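PDB 3OD1: ATP phosphoribosyltransferase regulatory subunit from Bacillus halodurans, which is probably required, together with the HisG subunit, for the first step of histidine biosynthesis and may allow feedback regulation of that step by histidine. Local coordinates for residues D32-E37 and A151-A156; D186-F191 and V198-H203; C340-N345 and V366-A371; P88-V93 and E302-F307. All blocks are in the same frame, centred on the assembly; numbering follows the deposited sequence.

Contact 1: residues D32-E37 and A151-A156; sequences DQMTEE and AALKRA
Met34, modelled as selenomethionine, and Ala152 mark the tight side of this antiparallel helix pair, whose short axes meet at 143° and approach to 8.1 Å. The small alanines let the helices come together: Met34 CE lies 3.6 Å from Ala152 CB, and higher up the same chain Met34 CG rests 3.8 Å from Ala156 CB. The chemistry changes toward the solvent side. There Arg155, its CG opposite the backbone N (chi1 -154°) and its chain extended as far as NE, reaches across the other helix and divides its guanidinium among three partners. NE donates to Gln33 OE1 at 3.1 Å, in the guanidinium plane, the amide being turned only moderately from the guanidinium. Glu37 OE1 also comes in at the edge, 2.9 Å from Arg155 NH1 in a salt bridge, while Glu37 OE2 is taken by Trp41. The third arm is equally short but differently turned: Glu36 OE1 forms a salt bridge of 2.9 Å with Arg155 NH2, but its carboxylate stands 77° from the guanidinium plane. A leucine in place of this arginine would probably leave two adjacent glutamates without their shared countercharge and the Gln33 amide free to turn. Behind the tight side, Leu323 of helix 320-327 packs on both helices, against Met34 and Leu153, while Leu129 of strand 125-134 meets Met34 and so puts helix 21-40 against the large mixed sheet.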
loop_
_atom_site.group_PDB
_atom_site.type_symbol
_atom_site.label_atom_id
_atom_site.label_comp_id
_atom_site.label_asym_id
_atom_site.label_seq_id
_atom_site.Cartn_x
_atom_site.Cartn_y
_atom_site.Cartn_z
ATOM N N ASP B 32 -4.944 -10.227 -3.847
ATOM C CA ASP B 32 -5.845 -9.963 -4.963
ATOM C C ASP B 32 -7.000 -10.963 -5.012
ATOM O O ASP B 32 -8.128 -10.593 -5.311
ATOM C CB ASP B 32 -5.098 -9.966 -6.288
ATOM C CG ASP B 32 -4.217 -8.730 -6.471
ATOM O OD1 ASP B 32 -4.192 -7.835 -5.590
ATOM O OD2 ASP B 32 -3.541 -8.675 -7.506
ATOM N N GLN B 33 -6.723 -12.220 -4.698
ATOM C CA GLN B 33 -7.792 -13.212 -4.614
ATOM C C GLN B 33 -8.773 -12.872 -3.490
ATOM O O GLN B 33 -9.994 -12.942 -3.672
ATOM C CB GLN B 33 -7.209 -14.612 -4.433
ATOM C CG GLN B 33 -6.450 -15.090 -5.678
ATOM C CD GLN B 33 -7.367 -15.206 -6.886
ATOM O OE1 GLN B 33 -8.512 -15.644 -6.762
ATOM N NE2 GLN B 33 -6.873 -14.812 -8.055
HETATM N N MSE B 34 -8.251 -12.488 -2.331
HETATM C CA MSE B 34 -9.126 -12.132 -1.225
HETATM C C MSE B 34 -9.937 -10.875 -1.492
HETATM O O MSE B 34 -11.132 -10.831 -1.184
HETATM C CB MSE B 34 -8.353 -12.017 0.095
HETATM C CG MSE B 34 -7.685 -13.327 0.507
HETATM SE SE MSE B 34 -6.973 -13.259 2.295
HETATM C CE MSE B 34 -8.659 -13.069 3.273
ATOM N N THR B 35 -9.297 -9.853 -2.051
ATOM C CA THR B 35 -9.974 -8.590 -2.311
ATOM C C THR B 35 -11.044 -8.748 -3.394
ATOM O O THR B 35 -12.075 -8.080 -3.358
ATOM C CB THR B 35 -8.980 -7.461 -2.677
ATOM O OG1 THR B 35 -8.129 -7.893 -3.738
ATOM C CG2 THR B 35 -8.117 -7.101 -1.474
ATOM N N GLU B 36 -10.809 -9.656 -4.336
ATOM C CA GLU B 36 -11.815 -9.969 -5.347
ATOM C C GLU B 36 -13.071 -10.590 -4.733
ATOM O O GLU B 36 -14.180 -10.246 -5.123
ATOM C CB GLU B 36 -11.254 -10.920 -6.397
ATOM C CG GLU B 36 -11.054 -10.268 -7.752
ATOM C CD GLU B 36 -10.311 -11.162 -8.726
ATOM O OE1 GLU B 36 -10.841 -12.243 -9.074
ATOM O OE2 GLU B 36 -9.193 -10.777 -9.141
ATOM N N GLU B 37 -12.895 -11.539 -3.817
ATOM C CA GLU B 37 -14.041 -12.148 -3.126
ATOM C C GLU B 37 -14.776 -11.091 -2.306
ATOM O O GLU B 37 -16.001 -10.962 -2.369
ATOM C CB GLU B 37 -13.598 -13.287 -2.200
ATOM C CG GLU B 37 -14.758 -14.055 -1.553
ATOM C CD GLU B 37 -15.559 -14.853 -2.572
ATOM O OE1 GLU B 37 -15.019 -15.097 -3.661
ATOM O OE2 GLU B 37 -16.718 -15.240 -2.294
ATOM N N ALA B 151 -14.703 -17.766 2.761
ATOM C CA ALA B 151 -14.707 -17.809 1.303
ATOM C C ALA B 151 -13.457 -17.134 0.740
ATOM O O ALA B 151 -12.894 -17.567 -0.278
ATOM C CB ALA B 151 -15.970 -17.172 0.756
ATOM N N ALA B 152 -13.009 -16.074 1.404
ATOM C CA ALA B 152 -11.806 -15.366 0.954
ATOM C C ALA B 152 -10.551 -16.216 1.198
ATOM O O ALA B 152 -9.676 -16.302 0.344
ATOM C CB ALA B 152 -11.688 -14.014 1.657
ATOM N N LEU B 153 -10.466 -16.839 2.373
ATOM C CA LEU B 153 -9.355 -17.727 2.684
ATOM C C LEU B 153 -9.264 -18.860 1.666
ATOM O O LEU B 153 -8.184 -19.163 1.173
ATOM C CB LEU B 153 -9.490 -18.285 4.097
ATOM C CG LEU B 153 -9.214 -17.234 5.171
ATOM C CD1 LEU B 153 -9.432 -17.804 6.554
ATOM C CD2 LEU B 153 -7.789 -16.706 5.013
ATOM N N LYS B 154 -10.407 -19.462 1.349
ATOM C CA LYS B 154 -10.497 -20.495 0.320
ATOM C C LYS B 154 -10.021 -20.017 -1.044
ATOM O O LYS B 154 -9.277 -20.715 -1.730
ATOM C CB LYS B 154 -11.935 -21.007 0.192
ATOM C CG LYS B 154 -12.353 -21.937 1.308
ATOM C CD LYS B 154 -13.233 -23.062 0.792
ATOM C CE LYS B 154 -14.694 -22.662 0.744
ATOM N NZ LYS B 154 -15.562 -23.857 0.504
ATOM N N ARG B 155 -10.465 -18.834 -1.450
ATOM C CA ARG B 155 -10.106 -18.326 -2.764
ATOM C C ARG B 155 -8.600 -18.028 -2.842
ATOM O O ARG B 155 -8.011 -18.027 -3.923
ATOM C CB ARG B 155 -10.921 -17.076 -3.096
ATOM C CG ARG B 155 -11.107 -16.824 -4.585
ATOM C CD ARG B 155 -11.366 -15.345 -4.826
ATOM N NE ARG B 155 -11.451 -14.988 -6.237
ATOM C CZ ARG B 155 -12.590 -14.723 -6.869
ATOM N NH1 ARG B 155 -13.747 -14.774 -6.213
ATOM N NH2 ARG B 155 -12.572 -14.402 -8.159
ATOM N N ALA B 156 -7.984 -17.778 -1.690
ATOM C CA ALA B 156 -6.549 -17.548 -1.636
ATOM C C ALA B 156 -5.759 -18.861 -1.651
ATOM O O ALA B 156 -4.546 -18.843 -1.804
ATOM C CB ALA B 156 -6.188 -16.734 -0.399
#

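Contact 2: residues D186-F191 and V198-H203; sequences DRLRRF and VGYREH
Arg187 opens the first helix's side of the contact by passing its aliphatic chain across the CE1-NE2 side of the His203 ring and offering NH1 to NE2. At 3.4 Å this Arg187 NH1 to His203 NE2 hydrogen bond is weak, and the guanidinium stands 75° from the imidazole. One residue on, Leu188 pushes its CD2 branch into the angle between two rings: it sits 3.6 Å from Tyr200 CE1 and, at the edge of the imidazole, 3.9 Å from His203 ND1. That nitrogen is buried with no polar partner in the model. A helical turn later Phe191 packs broadly. With CG beside its backbone N (chi1 -73°), the ring lays one face on the opposite backbone, Phe191 CE1 lying 3.5 Å from Gly199 C and the Tyr200 CA forming a CH-pi contact 4.2 Å from the Phe191 ring centroid. The missing side chain at Gly199 makes this possible, since a CB there would clash with the ring. Phe191 CE2 also meets His203 CB at 3.5 Å, the two rings inclined obliquely at 37°. Helices 182-193 and 197-206 thus form an antiparallel helical hairpin with a short connection. Helix 168-179 touches Leu188 through Leu175 and Val179, while helix 211-220 also packs here, through Leu217 on Leu188, and the Tyr200 hydroxyl bonds to Leu217 O.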
loop_
_atom_site.group_PDB
_atom_site.type_symbol
_atom_site.label_atom_id
_atom_site.label_comp_id
_atom_site.label_asym_id
_atom_site.label_seq_id
_atom_site.Cartn_x
_atom_site.Cartn_y
_atom_site.Cartn_z
ATOM N N ASP B 186 -12.451 -10.118 36.378
ATOM C CA ASP B 186 -11.280 -9.698 35.602
ATOM C C ASP B 186 -10.112 -10.671 35.776
ATOM O O ASP B 186 -9.490 -11.088 34.802
ATOM C CB ASP B 186 -10.819 -8.297 36.011
ATOM C CG ASP B 186 -11.690 -7.196 35.429
ATOM O OD1 ASP B 186 -12.706 -7.512 34.774
ATOM O OD2 ASP B 186 -11.358 -6.006 35.631
ATOM N N ARG B 187 -9.828 -11.026 37.025
ATOM C CA ARG B 187 -8.700 -11.886 37.365
ATOM C C ARG B 187 -8.795 -13.227 36.645
ATOM O O ARG B 187 -7.787 -13.765 36.165
ATOM C CB ARG B 187 -8.632 -12.098 38.884
ATOM C CG ARG B 187 -7.215 -12.201 39.440
ATOM C CD ARG B 187 -7.175 -11.962 40.949
ATOM N NE ARG B 187 -5.828 -11.621 41.409
ATOM C CZ ARG B 187 -5.217 -12.189 42.447
ATOM N NH1 ARG B 187 -5.831 -13.134 43.147
ATOM N NH2 ARG B 187 -3.990 -11.809 42.786
ATOM N N LEU B 188 -10.012 -13.759 36.574
ATOM C CA LEU B 188 -10.284 -14.989 35.831
ATOM C C LEU B 188 -10.140 -14.785 34.318
ATOM O O LEU B 188 -9.506 -15.591 33.639
ATOM C CB LEU B 188 -11.677 -15.533 36.169
ATOM C CG LEU B 188 -11.781 -16.388 37.436
ATOM C CD1 LEU B 188 -13.238 -16.585 37.868
ATOM C CD2 LEU B 188 -11.087 -17.726 37.233
ATOM N N ARG B 189 -10.726 -13.705 33.802
ATOM C CA ARG B 189 -10.695 -13.399 32.370
ATOM C C ARG B 189 -9.262 -13.255 31.857
ATOM O O ARG B 189 -8.956 -13.606 30.713
ATOM C CB ARG B 189 -11.460 -12.102 32.085
ATOM C CG ARG B 189 -12.417 -12.173 30.896
ATOM C CD ARG B 189 -12.958 -10.791 30.527
ATOM N NE ARG B 189 -13.136 -9.937 31.699
ATOM C CZ ARG B 189 -14.216 -9.937 32.472
ATOM N NH1 ARG B 189 -15.231 -10.746 32.205
ATOM N NH2 ARG B 189 -14.283 -9.129 33.518
ATOM N N ARG B 190 -8.394 -12.715 32.709
ATOM C CA ARG B 190 -6.988 -12.525 32.377
ATOM C C ARG B 190 -6.302 -13.863 32.101
ATOM O O ARG B 190 -5.536 -13.987 31.144
ATOM C CB ARG B 190 -6.281 -11.799 33.515
ATOM C CG ARG B 190 -4.773 -11.773 33.387
ATOM C CD ARG B 190 -4.364 -10.734 32.402
ATOM N NE ARG B 190 -4.982 -9.452 32.715
ATOM C CZ ARG B 190 -4.834 -8.364 31.969
ATOM N NH1 ARG B 190 -4.086 -8.418 30.869
ATOM N NH2 ARG B 190 -5.433 -7.231 32.323
ATOM N N PHE B 191 -6.589 -14.868 32.929
ATOM C CA PHE B 191 -6.049 -16.209 32.688
ATOM C C PHE B 191 -6.463 -16.732 31.311
ATOM O O PHE B 191 -5.646 -17.304 30.588
ATOM C CB PHE B 191 -6.470 -17.194 33.780
ATOM C CG PHE B 191 -5.757 -16.989 35.086
ATOM C CD1 PHE B 191 -4.418 -17.314 35.214
ATOM C CD2 PHE B 191 -6.425 -16.468 36.184
ATOM C CE1 PHE B 191 -3.754 -17.126 36.414
ATOM C CE2 PHE B 191 -5.768 -16.276 37.394
ATOM C CZ PHE B 191 -4.432 -16.603 37.508
ATOM N N VAL B 198 -3.562 -23.577 33.258
ATOM C CA VAL B 198 -2.897 -24.068 34.454
ATOM C C VAL B 198 -3.093 -23.071 35.590
ATOM O O VAL B 198 -3.527 -23.437 36.682
ATOM C CB VAL B 198 -1.391 -24.306 34.201
ATOM C CG1 VAL B 198 -0.685 -24.687 35.487
ATOM C CG2 VAL B 198 -1.201 -25.387 33.143
ATOM N N GLY B 199 -2.780 -21.807 35.322
ATOM C CA GLY B 199 -2.962 -20.749 36.299
ATOM C C GLY B 199 -4.428 -20.581 36.659
ATOM O O GLY B 199 -4.777 -20.349 37.817
ATOM N N TYR B 200 -5.282 -20.712 35.650
ATOM C CA TYR B 200 -6.722 -20.579 35.809
ATOM C C TYR B 200 -7.285 -21.632 36.760
ATOM O O TYR B 200 -8.054 -21.302 37.668
ATOM C CB TYR B 200 -7.393 -20.670 34.440
ATOM C CG TYR B 200 -8.903 -20.623 34.440
ATOM C CD1 TYR B 200 -9.582 -19.463 34.084
ATOM C CD2 TYR B 200 -9.653 -21.749 34.754
ATOM C CE1 TYR B 200 -10.961 -19.421 34.056
ATOM C CE2 TYR B 200 -11.032 -21.717 34.734
ATOM C CZ TYR B 200 -11.679 -20.552 34.387
ATOM O OH TYR B 200 -13.053 -20.526 34.360
ATOM N N ARG B 201 -6.906 -22.893 36.561
ATOM C CA ARG B 201 -7.352 -23.964 37.457
ATOM C C ARG B 201 -6.850 -23.728 38.881
ATOM O O ARG B 201 -7.591 -23.897 39.844
ATOM C CB ARG B 201 -6.892 -25.342 36.965
ATOM C CG ARG B 201 -7.507 -25.792 35.652
ATOM C CD ARG B 201 -6.837 -27.075 35.154
ATOM N NE ARG B 201 -6.967 -27.263 33.709
ATOM C CZ ARG B 201 -8.062 -27.730 33.113
ATOM N NH1 ARG B 201 -9.129 -28.047 33.840
ATOM N NH2 ARG B 201 -8.096 -27.872 31.794
ATOM N N GLU B 202 -5.586 -23.333 39.000
ATOM C CA GLU B 202 -4.979 -23.091 40.302
ATOM C C GLU B 202 -5.718 -21.969 41.027
ATOM O O GLU B 202 -5.988 -22.061 42.222
ATOM C CB GLU B 202 -3.500 -22.729 40.139
ATOM C CG GLU B 202 -2.650 -22.981 41.377
ATOM C CD GLU B 202 -2.336 -24.458 41.586
ATOM O OE1 GLU B 202 -2.257 -24.893 42.757
ATOM O OE2 GLU B 202 -2.169 -25.184 40.579
ATOM N N HIS B 203 -6.049 -20.916 40.287
ATOM C CA HIS B 203 -6.712 -19.751 40.854
ATOM C C HIS B 203 -8.122 -20.072 41.334
ATOM O O HIS B 203 -8.561 -19.585 42.380
ATOM C CB HIS B 203 -6.764 -18.616 39.833
ATOM C CG HIS B 203 -7.294 -17.335 40.391
ATOM N ND1 HIS B 203 -8.465 -16.754 39.947
ATOM C CD2 HIS B 203 -6.824 -16.527 41.371
ATOM C CE1 HIS B 203 -8.683 -15.640 40.621
ATOM N NE2 HIS B 203 -7.703 -15.480 41.493
#

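Contact 3: residues C340-N345 and V366-A371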
loop_
_atom_site.group_PDB
_atom_site.type_symbol
_atom_site.label_atom_id
_atom_site.label_comp_id
_atom_site.label_asym_id
_atom_site.label_seq_id
_atom_site.Cartn_x
_atom_site.Cartn_y
_atom_site.Cartn_z
ATOM N N CYS B 340 13.422 -12.107 -22.752
ATOM C CA CYS B 340 14.420 -11.056 -22.915
ATOM C C CYS B 340 14.897 -10.968 -24.366
ATOM O O CYS B 340 15.386 -11.942 -24.924
ATOM C CB CYS B 340 15.615 -11.301 -21.991
ATOM S SG CYS B 340 16.949 -10.090 -22.163
ATOM N N ILE B 341 14.727 -9.801 -24.977
ATOM C CA ILE B 341 15.236 -9.553 -26.318
ATOM C C ILE B 341 16.491 -8.703 -26.185
ATOM O O ILE B 341 16.436 -7.590 -25.670
ATOM C CB ILE B 341 14.199 -8.812 -27.198
ATOM C CG1 ILE B 341 12.950 -9.677 -27.400
ATOM C CG2 ILE B 341 14.813 -8.425 -28.544
ATOM C CD1 ILE B 341 11.746 -8.908 -27.933
ATOM N N LEU B 342 17.621 -9.253 -26.600
ATOM C CA LEU B 342 18.888 -8.524 -26.578
ATOM C C LEU B 342 19.117 -7.929 -27.955
ATOM O O LEU B 342 19.071 -8.641 -28.957
ATOM C CB LEU B 342 20.046 -9.464 -26.230
ATOM C CG LEU B 342 19.993 -10.097 -24.839
ATOM C CD1 LEU B 342 20.910 -11.311 -24.763
ATOM C CD2 LEU B 342 20.347 -9.064 -23.761
ATOM N N PHE B 343 19.356 -6.628 -28.020
ATOM C CA PHE B 343 19.545 -6.021 -29.328
ATOM C C PHE B 343 20.821 -5.214 -29.434
ATOM O O PHE B 343 21.402 -4.824 -28.431
ATOM C CB PHE B 343 18.335 -5.167 -29.731
ATOM C CG PHE B 343 18.140 -3.932 -28.891
ATOM C CD1 PHE B 343 18.610 -2.702 -29.321
ATOM C CD2 PHE B 343 17.461 -3.995 -27.688
ATOM C CE1 PHE B 343 18.420 -1.563 -28.553
ATOM C CE2 PHE B 343 17.274 -2.856 -26.911
ATOM C CZ PHE B 343 17.751 -1.643 -27.348
ATOM N N SER B 344 21.269 -4.998 -30.667
ATOM C CA SER B 344 22.315 -4.017 -30.938
ATOM C C SER B 344 21.725 -2.873 -31.755
ATOM O O SER B 344 20.561 -2.921 -32.165
ATOM C CB SER B 344 23.501 -4.644 -31.663
ATOM O OG SER B 344 23.126 -5.128 -32.941
ATOM N N ASN B 345 22.540 -1.855 -31.993
ATOM C CA ASN B 345 22.068 -0.604 -32.567
ATOM C C ASN B 345 21.281 -0.793 -33.852
ATOM O O ASN B 345 20.172 -0.276 -33.991
ATOM C CB ASN B 345 23.250 0.329 -32.816
ATOM C CG ASN B 345 22.849 1.782 -32.820
ATOM O OD1 ASN B 345 21.958 2.193 -32.074
ATOM N ND2 ASN B 345 23.509 2.575 -33.656
ATOM N N VAL B 366 11.639 -8.108 -21.424
ATOM C CA VAL B 366 12.727 -7.190 -21.150
ATOM C C VAL B 366 13.436 -6.917 -22.481
ATOM O O VAL B 366 13.942 -7.837 -23.120
ATOM C CB VAL B 366 13.727 -7.768 -20.130
ATOM C CG1 VAL B 366 14.984 -6.903 -20.055
ATOM C CG2 VAL B 366 13.087 -7.879 -18.752
ATOM N N LEU B 367 13.428 -5.657 -22.911
ATOM C CA LEU B 367 14.083 -5.250 -24.154
ATOM C C LEU B 367 15.407 -4.605 -23.761
ATOM O O LEU B 367 15.423 -3.561 -23.117
ATOM C CB LEU B 367 13.194 -4.257 -24.898
ATOM C CG LEU B 367 13.663 -3.697 -26.243
ATOM C CD1 LEU B 367 13.924 -4.791 -27.261
ATOM C CD2 LEU B 367 12.612 -2.721 -26.746
ATOM N N GLN B 368 16.507 -5.275 -24.087
ATOM C CA GLN B 368 17.803 -4.937 -23.517
ATOM C C GLN B 368 18.886 -4.699 -24.579
ATOM O O GLN B 368 19.233 -5.599 -25.367
ATOM C CB GLN B 368 18.258 -6.037 -22.559
ATOM C CG GLN B 368 19.629 -5.787 -21.977
ATOM C CD GLN B 368 19.643 -4.583 -21.052
ATOM O OE1 GLN B 368 18.880 -4.516 -20.090
ATOM N NE2 GLN B 368 20.507 -3.625 -21.342
ATOM N N ASP B 369 19.399 -3.471 -24.590
ATOM C CA ASP B 369 20.571 -3.100 -25.379
ATOM C C ASP B 369 21.769 -3.859 -24.867
ATOM O O ASP B 369 22.126 -3.784 -23.688
ATOM C CB ASP B 369 20.815 -1.589 -25.273
ATOM C CG ASP B 369 21.877 -1.081 -26.249
ATOM O OD1 ASP B 369 22.840 -1.826 -26.562
ATOM O OD2 ASP B 369 21.751 0.087 -26.683
ATOM N N LEU B 370 22.399 -4.614 -25.755
ATOM C CA LEU B 370 23.490 -5.475 -25.346
ATOM C C LEU B 370 24.651 -4.642 -24.792
ATOM O O LEU B 370 25.374 -5.080 -23.899
ATOM C CB LEU B 370 23.941 -6.330 -26.524
ATOM C CG LEU B 370 25.016 -7.357 -26.212
ATOM C CD1 LEU B 370 24.390 -8.554 -25.518
ATOM C CD2 LEU B 370 25.701 -7.774 -27.506
ATOM N N ALA B 371 24.820 -3.434 -25.319
ATOM C CA ALA B 371 25.852 -2.538 -24.807
ATOM C C ALA B 371 25.649 -2.193 -23.318
ATOM O O ALA B 371 26.561 -1.706 -22.656
ATOM C CB ALA B 371 25.908 -1.283 -25.646
#
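Val366 begins the pairing through its carbonyl, which accepts from Ile341 N at 2.8 Å; its CG1 faces Cys340 SG more loosely on the same side of the sheet. Leu367 points to the other side, where its CD1 packs against Ile341 CG2. The same Leu367 CD1 lies 3.7 Å from Phe343 CD2. Gln368 then uses both its backbone N and its O: the N donates to Ile341 O at 2.8 Å, almost straight at 169°, and the O takes Phe343 N. Here the classic beta-alpha-beta crossover is plain, for strands 339-343 and 365-369 run parallel, joined through helix 348-359, in the C-terminal domain of HisZ, which is akin to the anticodon-binding domains of class II synthetases. The Gln368 side chain bends back so that NE2 bonds to Asp369 O at 2.9 Å, and its amide also binds Asp136 and Arg105 of the second subunit. Asp369 is met by the Phe343 ring. Phe343 CG sits between its backbone N and carbonyl carbon (chi1 67°), which swings the ring over the neighbouring strand and places Asp369 CA 3.8 Å from the Phe343 centroid, a CH-pi contact over the face. At the end of the strand, Asp369 OD1 accepts from Ala371 N at 2.8 Å in an Asx turn, while OD2 bonds to Ser140 of the second subunit. Leu370 N, already in a 3-10 turn, donates to Phe343 O at 2.9 Å.

Contact 4: residues P88-V93 and E302-F307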
loop_
_atom_site.group_PDB
_atom_site.type_symbol
_atom_site.label_atom_id
_atom_site.label_comp_id
_atom_site.label_asym_id
_atom_site.label_seq_id
_atom_site.Cartn_x
_atom_site.Cartn_y
_atom_site.Cartn_z
ATOM N N PRO B 88 -9.591 3.756 12.586
ATOM C CA PRO B 88 -9.634 4.751 11.508
ATOM C C PRO B 88 -10.921 4.648 10.693
ATOM O O PRO B 88 -11.475 5.677 10.323
ATOM C CB PRO B 88 -8.392 4.415 10.665
ATOM C CG PRO B 88 -7.417 3.865 11.693
ATOM C CD PRO B 88 -8.294 3.050 12.636
ATOM N N ILE B 89 -11.415 3.440 10.444
ATOM C CA ILE B 89 -12.655 3.327 9.684
ATOM C C ILE B 89 -13.838 3.891 10.493
ATOM O O ILE B 89 -14.730 4.520 9.938
ATOM C CB ILE B 89 -12.906 1.889 9.197
ATOM C CG1 ILE B 89 -11.984 1.592 8.003
ATOM C CG2 ILE B 89 -14.372 1.699 8.813
ATOM C CD1 ILE B 89 -11.984 0.156 7.568
ATOM N N ALA B 90 -13.820 3.695 11.807
ATOM C CA ALA B 90 -14.869 4.267 12.650
ATOM C C ALA B 90 -14.863 5.795 12.543
ATOM O O ALA B 90 -15.922 6.424 12.422
ATOM C CB ALA B 90 -14.704 3.823 14.099
ATOM N N ARG B 91 -13.671 6.388 12.578
ATOM C CA ARG B 91 -13.542 7.836 12.401
ATOM C C ARG B 91 -14.117 8.271 11.058
ATOM O O ARG B 91 -14.850 9.253 10.964
ATOM C CB ARG B 91 -12.079 8.304 12.513
ATOM C CG ARG B 91 -11.912 9.840 12.317
ATOM C CD ARG B 91 -10.446 10.310 12.366
ATOM N NE ARG B 91 -9.577 9.531 11.478
ATOM C CZ ARG B 91 -9.723 9.437 10.159
ATOM N NH1 ARG B 91 -10.702 10.085 9.541
ATOM N NH2 ARG B 91 -8.887 8.678 9.452
ATOM N N LEU B 92 -13.772 7.526 10.016
ATOM C CA LEU B 92 -14.190 7.854 8.660
ATOM C C LEU B 92 -15.706 7.830 8.590
ATOM O O LEU B 92 -16.335 8.761 8.078
ATOM C CB LEU B 92 -13.591 6.826 7.700
ATOM C CG LEU B 92 -13.283 7.186 6.253
ATOM C CD1 LEU B 92 -12.756 5.962 5.542
ATOM C CD2 LEU B 92 -14.531 7.690 5.573
ATOM N N VAL B 93 -16.285 6.759 9.126
ATOM C CA VAL B 93 -17.726 6.544 9.130
ATOM C C VAL B 93 -18.501 7.654 9.836
ATOM O O VAL B 93 -19.562 8.055 9.358
ATOM C CB VAL B 93 -18.089 5.183 9.768
ATOM C CG1 VAL B 93 -19.602 5.059 9.974
ATOM C CG2 VAL B 93 -17.568 4.047 8.896
ATOM N N GLU B 302 -19.368 -0.937 20.915
ATOM C CA GLU B 302 -19.258 0.342 21.626
ATOM C C GLU B 302 -18.247 1.320 21.001
ATOM O O GLU B 302 -18.116 2.461 21.442
ATOM C CB GLU B 302 -18.932 0.106 23.105
ATOM C CG GLU B 302 -20.011 -0.689 23.838
ATOM C CD GLU B 302 -21.391 -0.059 23.678
ATOM O OE1 GLU B 302 -21.486 1.191 23.623
ATOM O OE2 GLU B 302 -22.383 -0.814 23.596
ATOM N N LEU B 303 -17.543 0.896 19.966
ATOM C CA LEU B 303 -16.543 1.788 19.371
ATOM C C LEU B 303 -17.159 2.997 18.668
ATOM O O LEU B 303 -16.743 4.129 18.906
ATOM C CB LEU B 303 -15.627 1.039 18.408
ATOM C CG LEU B 303 -14.498 1.859 17.770
ATOM C CD1 LEU B 303 -13.507 2.357 18.826
ATOM C CD2 LEU B 303 -13.776 1.027 16.727
ATOM N N LEU B 304 -18.142 2.766 17.799
ATOM C CA LEU B 304 -18.696 3.869 17.009
ATOM C C LEU B 304 -19.270 4.981 17.884
ATOM O O LEU B 304 -19.287 6.151 17.477
ATOM C CB LEU B 304 -19.731 3.378 15.986
ATOM C CG LEU B 304 -19.187 2.992 14.598
ATOM C CD1 LEU B 304 -18.613 4.204 13.868
ATOM C CD2 LEU B 304 -18.134 1.897 14.703
ATOM N N SER B 305 -19.735 4.616 19.079
ATOM C CA SER B 305 -20.248 5.596 20.036
ATOM C C SER B 305 -19.172 6.588 20.443
ATOM O O SER B 305 -19.463 7.758 20.674
ATOM C CB SER B 305 -20.797 4.910 21.288
ATOM O OG SER B 305 -21.968 4.179 20.985
ATOM N N LYS B 306 -17.932 6.116 20.545
ATOM C CA LYS B 306 -16.811 6.986 20.890
ATOM C C LYS B 306 -16.510 8.030 19.811
ATOM O O LYS B 306 -15.816 9.008 20.076
ATOM C CB LYS B 306 -15.563 6.160 21.202
ATOM C CG LYS B 306 -15.718 5.332 22.455
ATOM C CD LYS B 306 -14.547 4.417 22.683
ATOM C CE LYS B 306 -14.825 3.487 23.862
ATOM N NZ LYS B 306 -13.631 2.632 24.144
ATOM N N PHE B 307 -17.026 7.814 18.601
ATOM C CA PHE B 307 -16.916 8.801 17.524
ATOM C C PHE B 307 -18.232 9.532 17.298
ATOM O O PHE B 307 -18.373 10.268 16.321
ATOM C CB PHE B 307 -16.451 8.143 16.221
ATOM C CG PHE B 307 -15.040 7.686 16.274
ATOM C CD1 PHE B 307 -14.014 8.548 15.936
ATOM C CD2 PHE B 307 -14.730 6.408 16.713
ATOM C CE1 PHE B 307 -12.695 8.133 16.005
ATOM C CE2 PHE B 307 -13.422 5.989 16.796
ATOM C CZ PHE B 307 -12.400 6.855 16.437
#
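Arg91, whose CB rests against the Phe307 ring, has a guanidinium held by two acidic partners: NH2 forms a salt bridge with Glu52 and NH1 another with Asp18 of the second subunit. Its chain bends at CD (chi3 51°), so the charge is carried away from Phe307 while the first carbons stay on the aromatic surface. The ring lies flat over the helix backbone, with Arg91 N above its centre; Arg91 CB approaches Phe307 CE1 at 3.6 Å, and at the far side of the ring Ala90 CB approaches Phe307 CD2 at 3.7 Å. Ala90 is the hub, because its single methyl also receives Leu303 CD2 at 3.9 Å and Leu304 CD1 at 3.9 Å. Val93 CG1 extends the patch to Leu304 CD1, a separation of 4.1 Å, the two side chains crossing at about a right angle. An alanine at Phe307 is likely to open a gap over the Ala90-Arg91 backbone and leave the arginine's aliphatic stem less firmly seated. Around the pair, Val60 of helix 54-60 packs on Leu303 and Phe307, Ile134 of strand 125-134 on Val93 and Leu304, and Met9 of the second subunit on both Arg91 and Phe307. Between helix 86-94 and the short helix 303-306 the two segments thus meet through apolar contact, while Arg309 just beyond bonds to Val93 O and the polar grip on Arg91 comes from other elements and the dimer partner.

How the contacts relate
Contacts 3 and 4 are buried and touch the second subunit, whereas contacts 1 and 2 are only partly buried and lie within one subunit. The chemistry follows that division only in part. Contact 4 is apolar between its segments, contact 3 rests on backbone bonds between parallel strands, contact 1 combines an apolar inner side with an ionic outer one, and contact 2 is mostly aromatic with one weak polar bond. Contacts 1 and 4 both pack on strand 125-134, and their segments alternate along the chain; contact 2 is nested inside the loop that contact 4 closes. Contact 3 belongs to the separate C-terminal domain, its centre about 68 Å from that of contact 2.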